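Long-range contact in water-soluble chlorophyll protein (Brassicaceae, PDB 5HPZ), which binds chlorophyll in a water-soluble tetramer built on the Kunitz-inhibitor fold, and may also inhibit endopeptidases: residues Gly15-Ala23 with Leu167-Asp175. Sequence-based numbering, arbitrary orientation.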
ATOM      1  N   GLY A  15      29.788  -6.259  15.416  1.00 45.23           N
ATOM      2  CA  GLY A  15      29.788  -5.885  13.988  1.00 43.76           C
ATOM      3  C   GLY A  15      29.468  -6.974  12.957  1.00 42.57           C
ATOM      4  O   GLY A  15      29.208  -6.680  11.797  1.00 39.15           O
ATOM      5  N   ALA A  16      29.472  -8.233  13.356  1.00 40.89           N
ATOM      6  CA  ALA A  16      29.102  -9.296  12.456  1.00 41.28           C
ATOM      7  C   ALA A  16      27.551  -9.455  12.383  1.00 43.15           C
ATOM      8  O   ALA A  16      26.801  -9.035  13.280  1.00 39.89           O
ATOM      9  CB  ALA A  16      29.758 -10.606  12.905  1.00 40.10           C
ATOM     10  N   LYS A  17      27.115 -10.117  11.315  1.00 43.62           N
ATOM     11  CA  LYS A  17      25.707 -10.281  11.012  1.00 41.11           C
ATOM     12  C   LYS A  17      25.004 -11.503  11.607  1.00 38.86           C
ATOM     13  O   LYS A  17      25.392 -12.679  11.376  1.00 35.75           O
ATOM     14  CB  LYS A  17      25.511 -10.250   9.507  1.00 42.00           C
ATOM     15  CG  LYS A  17      25.701  -8.852   8.931  1.00 48.09           C
ATOM     16  CD  LYS A  17      25.016  -8.743   7.595  1.00 51.90           C
ATOM     17  CE  LYS A  17      25.427  -7.477   6.866  1.00 61.44           C
ATOM     18  NZ  LYS A  17      26.279  -7.801   5.697  1.00 64.32           N
ATOM     19  N   TYR A  18      23.930 -11.203  12.352  1.00 37.86           N
ATOM     20  CA  TYR A  18      23.017 -12.194  12.887  1.00 32.89           C
ATOM     21  C   TYR A  18      21.538 -11.904  12.620  1.00 34.27           C
ATOM     22  O   TYR A  18      21.098 -10.760  12.699  1.00 32.69           O
ATOM     23  CB  TYR A  18      23.221 -12.280  14.376  1.00 35.10           C
ATOM     24  CG  TYR A  18      24.636 -12.634  14.708  1.00 39.14           C
ATOM     25  CD1 TYR A  18      25.630 -11.635  14.770  1.00 45.15           C
ATOM     26  CD2 TYR A  18      24.999 -13.939  14.955  1.00 40.04           C
ATOM     27  CE1 TYR A  18      26.955 -11.949  15.042  1.00 46.21           C
ATOM     28  CE2 TYR A  18      26.323 -14.270  15.233  1.00 43.11           C
ATOM     29  CZ  TYR A  18      27.299 -13.269  15.275  1.00 44.87           C
ATOM     30  OH  TYR A  18      28.629 -13.582  15.553  1.00 42.32           O
ATOM     31  N   PHE A  19      20.793 -12.955  12.283  1.00 31.67           N
ATOM     32  CA  PHE A  19      19.328 -12.943  12.398  1.00 34.61           C
ATOM     33  C   PHE A  19      18.939 -13.068  13.891  1.00 35.38           C
ATOM     34  O   PHE A  19      19.551 -13.847  14.639  1.00 31.91           O
ATOM     35  CB  PHE A  19      18.709 -14.122  11.706  1.00 35.38           C
ATOM     36  CG  PHE A  19      19.084 -14.274  10.261  1.00 37.29           C
ATOM     37  CD1 PHE A  19      18.702 -13.318   9.321  1.00 38.37           C
ATOM     38  CD2 PHE A  19      19.780 -15.407   9.839  1.00 36.61           C
ATOM     39  CE1 PHE A  19      19.014 -13.485   7.975  1.00 39.15           C
ATOM     40  CE2 PHE A  19      20.116 -15.571   8.506  1.00 39.90           C
ATOM     41  CZ  PHE A  19      19.731 -14.608   7.571  1.00 41.04           C
ATOM     42  N   ILE A  20      17.931 -12.315  14.322  1.00 31.80           N
ATOM     43  CA  ILE A  20      17.305 -12.571  15.614  1.00 30.99           C
ATOM     44  C   ILE A  20      16.022 -13.408  15.436  1.00 32.47           C
ATOM     45  O   ILE A  20      15.063 -12.985  14.785  1.00 31.66           O
ATOM     46  CB  ILE A  20      16.972 -11.296  16.384  1.00 32.48           C
ATOM     47  CG1 ILE A  20      18.245 -10.466  16.650  1.00 31.40           C
ATOM     48  CG2 ILE A  20      16.375 -11.677  17.724  1.00 33.06           C
ATOM     49  CD1 ILE A  20      17.998  -9.068  17.183  1.00 30.24           C
ATOM     50  N   GLN A  21      16.013 -14.597  16.014  1.00 30.80           N
ATOM     51  CA  GLN A  21      14.924 -15.521  15.782  1.00 35.51           C
ATOM     52  C   GLN A  21      14.286 -15.928  17.105  1.00 32.27           C
ATOM     53  O   GLN A  21      14.984 -16.387  17.977  1.00 31.18           O
ATOM     54  CB  GLN A  21      15.438 -16.698  15.007  1.00 36.40           C
ATOM     55  CG  GLN A  21      15.419 -16.361  13.508  1.00 42.90           C
ATOM     56  CD  GLN A  21      16.119 -17.385  12.672  1.00 44.29           C
ATOM     57  OE1 GLN A  21      16.340 -18.508  13.118  1.00 54.20           O
ATOM     58  NE2 GLN A  21      16.483 -17.016  11.474  1.00 43.39           N
ATOM     59  N   PRO A  22      12.975 -15.671  17.266  1.00 35.69           N
ATOM     60  CA  PRO A  22      12.299 -15.992  18.503  1.00 38.46           C
ATOM     61  C   PRO A  22      12.312 -17.466  18.759  1.00 40.55           C
ATOM     62  O   PRO A  22      11.949 -18.219  17.885  1.00 43.26           O
ATOM     63  CB  PRO A  22      10.862 -15.495  18.272  1.00 39.36           C
ATOM     64  CG  PRO A  22      11.018 -14.403  17.293  1.00 41.89           C
ATOM     65  CD  PRO A  22      12.098 -14.892  16.376  1.00 37.86           C
ATOM     66  N   ALA A  23      12.743 -17.863  19.943  1.00 43.09           N
ATOM     67  CA  ALA A  23      12.815 -19.272  20.268  1.00 48.36           C
ATOM     68  C   ALA A  23      11.424 -19.922  20.235  1.00 50.38           C
ATOM     69  O   ALA A  23      10.383 -19.266  20.353  1.00 52.11           O
ATOM     70  CB  ALA A  23      13.466 -19.450  21.622  1.00 46.88           C
ATOM     71  N   LEU A 167      10.003 -11.549  25.067  1.00 31.50           N
ATOM     72  CA  LEU A 167      10.365 -12.218  23.822  1.00 28.41           C
ATOM     73  C   LEU A 167      11.673 -12.939  24.009  1.00 30.98           C
ATOM     74  O   LEU A 167      12.697 -12.294  24.231  1.00 30.72           O
ATOM     75  CB  LEU A 167      10.487 -11.195  22.689  1.00 26.93           C
ATOM     76  CG  LEU A 167      10.900 -11.855  21.350  1.00 29.06           C
ATOM     77  CD1 LEU A 167       9.833 -12.828  20.847  1.00 29.80           C
ATOM     78  CD2 LEU A 167      11.114 -10.704  20.366  1.00 33.35           C
ATOM     79  N   PHE A 168      11.642 -14.265  23.894  1.00 27.60           N
ATOM     80  CA  PHE A 168      12.835 -15.075  23.988  1.00 31.43           C
ATOM     81  C   PHE A 168      13.395 -15.353  22.597  1.00 25.62           C
ATOM     82  O   PHE A 168      12.649 -15.775  21.695  1.00 31.01           O
ATOM     83  CB  PHE A 168      12.535 -16.355  24.793  1.00 32.53           C
ATOM     84  CG  PHE A 168      12.097 -16.062  26.203  1.00 35.80           C
ATOM     85  CD1 PHE A 168      13.003 -15.587  27.135  1.00 36.06           C
ATOM     86  CD2 PHE A 168      10.763 -16.217  26.587  1.00 38.41           C
ATOM     87  CE1 PHE A 168      12.601 -15.293  28.428  1.00 41.87           C
ATOM     88  CE2 PHE A 168      10.361 -15.901  27.877  1.00 38.70           C
ATOM     89  CZ  PHE A 168      11.278 -15.457  28.799  1.00 38.37           C
ATOM     90  N   VAL A 169      14.698 -15.133  22.442  1.00 26.10           N
ATOM     91  CA  VAL A 169      15.349 -15.219  21.130  1.00 28.98           C
ATOM     92  C   VAL A 169      16.622 -16.008  21.126  1.00 29.66           C
ATOM     93  O   VAL A 169      17.257 -16.186  22.130  1.00 30.61           O
ATOM     94  CB  VAL A 169      15.720 -13.784  20.577  1.00 29.48           C
ATOM     95  CG1 VAL A 169      14.472 -12.933  20.520  1.00 30.15           C
ATOM     96  CG2 VAL A 169      16.771 -13.079  21.469  1.00 29.73           C
ATOM     97  N   LYS A 170      17.024 -16.365  19.929  1.00 33.22           N
ATOM     98  CA  LYS A 170      18.353 -16.852  19.713  1.00 38.53           C
ATOM     99  C   LYS A 170      18.936 -16.084  18.500  1.00 37.70           C
ATOM    100  O   LYS A 170      18.179 -15.425  17.727  1.00 31.36           O
ATOM    101  CB  LYS A 170      18.315 -18.354  19.541  1.00 40.00           C
ATOM    102  CG  LYS A 170      17.467 -18.819  18.376  1.00 52.53           C
ATOM    103  CD  LYS A 170      17.354 -20.342  18.374  1.00 57.18           C
ATOM    104  CE  LYS A 170      17.394 -20.905  16.952  1.00 57.99           C
ATOM    105  NZ  LYS A 170      16.537 -20.203  15.953  1.00 50.82           N
ATOM    106  N   PHE A 171      20.264 -16.117  18.386  1.00 32.26           N
ATOM    107  CA  PHE A 171      20.996 -15.348  17.400  1.00 33.78           C
ATOM    108  C   PHE A 171      21.591 -16.304  16.406  1.00 39.53           C
ATOM    109  O   PHE A 171      22.331 -17.242  16.765  1.00 42.33           O
ATOM    110  CB  PHE A 171      22.084 -14.562  18.088  1.00 34.92           C
ATOM    111  CG  PHE A 171      21.570 -13.640  19.161  1.00 32.17           C
ATOM    112  CD1 PHE A 171      20.792 -12.534  18.852  1.00 35.45           C
ATOM    113  CD2 PHE A 171      21.842 -13.885  20.497  1.00 34.97           C
ATOM    114  CE1 PHE A 171      20.303 -11.702  19.855  1.00 33.49           C
ATOM    115  CE2 PHE A 171      21.374 -13.047  21.508  1.00 32.80           C
ATOM    116  CZ  PHE A 171      20.587 -11.967  21.183  1.00 36.20           C
ATOM    117  N   VAL A 172      21.267 -16.085  15.153  1.00 36.97           N
ATOM    118  CA  VAL A 172      21.608 -17.054  14.140  1.00 40.06           C
ATOM    119  C   VAL A 172      22.541 -16.355  13.180  1.00 41.14           C
ATOM    120  O   VAL A 172      22.129 -15.391  12.489  1.00 40.37           O
ATOM    121  CB  VAL A 172      20.357 -17.534  13.441  1.00 37.25           C
ATOM    122  CG1 VAL A 172      20.704 -18.452  12.274  1.00 42.83           C
ATOM    123  CG2 VAL A 172      19.471 -18.228  14.462  1.00 42.02           C
ATOM    124  N   LYS A 173      23.784 -16.829  13.163  1.00 36.19           N
ATOM    125  CA  LYS A 173      24.846 -16.230  12.363  1.00 42.66           C
ATOM    126  C   LYS A 173      24.470 -16.230  10.914  1.00 40.90           C
ATOM    127  O   LYS A 173      23.991 -17.248  10.391  1.00 35.66           O
ATOM    128  CB  LYS A 173      26.128 -17.057  12.518  1.00 47.94           C
ATOM    129  CG  LYS A 173      27.279 -16.630  11.618  1.00 50.48           C
ATOM    130  CD  LYS A 173      28.192 -15.656  12.322  1.00 54.51           C
ATOM    131  CE  LYS A 173      29.425 -15.294  11.494  1.00 55.49           C
ATOM    132  NZ  LYS A 173      30.030 -14.114  12.162  1.00 58.15           N
ATOM    133  N   VAL A 174      24.674 -15.098  10.253  1.00 41.97           N
ATOM    134  CA  VAL A 174      24.399 -15.018   8.840  1.00 48.85           C
ATOM    135  C   VAL A 174      25.575 -15.668   8.113  1.00 52.69           C
ATOM    136  O   VAL A 174      26.715 -15.231   8.270  1.00 53.32           O
ATOM    137  CB  VAL A 174      24.173 -13.556   8.397  1.00 48.31           C
ATOM    138  CG1 VAL A 174      24.116 -13.455   6.901  1.00 46.92           C
ATOM    139  CG2 VAL A 174      22.880 -12.996   8.998  1.00 46.77           C
ATOM    140  N   ASP A 175      25.270 -16.708   7.339  1.00 55.12           N
ATOM    141  CA  ASP A 175      26.263 -17.576   6.693  1.00 68.47           C
ATOM    142  C   ASP A 175      26.092 -17.496   5.177  1.00 64.73           C
ATOM    143  O   ASP A 175      26.495 -16.515   4.562  1.00 61.49           O
ATOM    144  CB  ASP A 175      26.099 -19.039   7.164  1.00 69.21           C
TER
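Val-174 sets its CG2 methyl squarely over the centre of the Phe-19 ring, 3.8 Å from the centroid and 10° off the normal, a CH-pi contact. Chi1 of -55° swings this ring beside its own backbone N, toward Val-174. The same methyl also rests near Lys-17, whose CB meets Val-174 CB at 3.7 Å, and Tyr-52 of a second subunit packs on all three residues. On the face that carries Phe-19, Gln-21 and Lys-170, Val-172 fits between two neighbours: CG1 reaches Phe-19 CD2 at 4.0 Å, while CG2 lies 3.4 Å from Gln-21 OE1. That oxygen takes a weak hydrogen bond from Lys-170 NZ; Gln-21 NE2 hydrogen-bonds to Pro-54 O. On the face of Ile-20 and Phe-171, Tyr-18 leans across Lys-173, CD2 3.5 Å from its CA, and the lysine chain, bent at chi2, follows the ring toward the hydroxyl, which is hydrogen-bonded to Lys-13 N. An alanine in place of Tyr-18 would probably leave a gap beside Lys-173, and Lys-13 N without this partner. Ile-20 splits its branches, CG1 at the edge of the Phe-171 ring and CG2 against Val-169 CB at 3.6 Å. Paired backbone bonds join Phe-19 with Val-172 and Gln-21 with Lys-170. This antiparallel pairing of strands near the two chain ends closes the barrel of the beta-trefoil, as in Kunitz-type inhibitors.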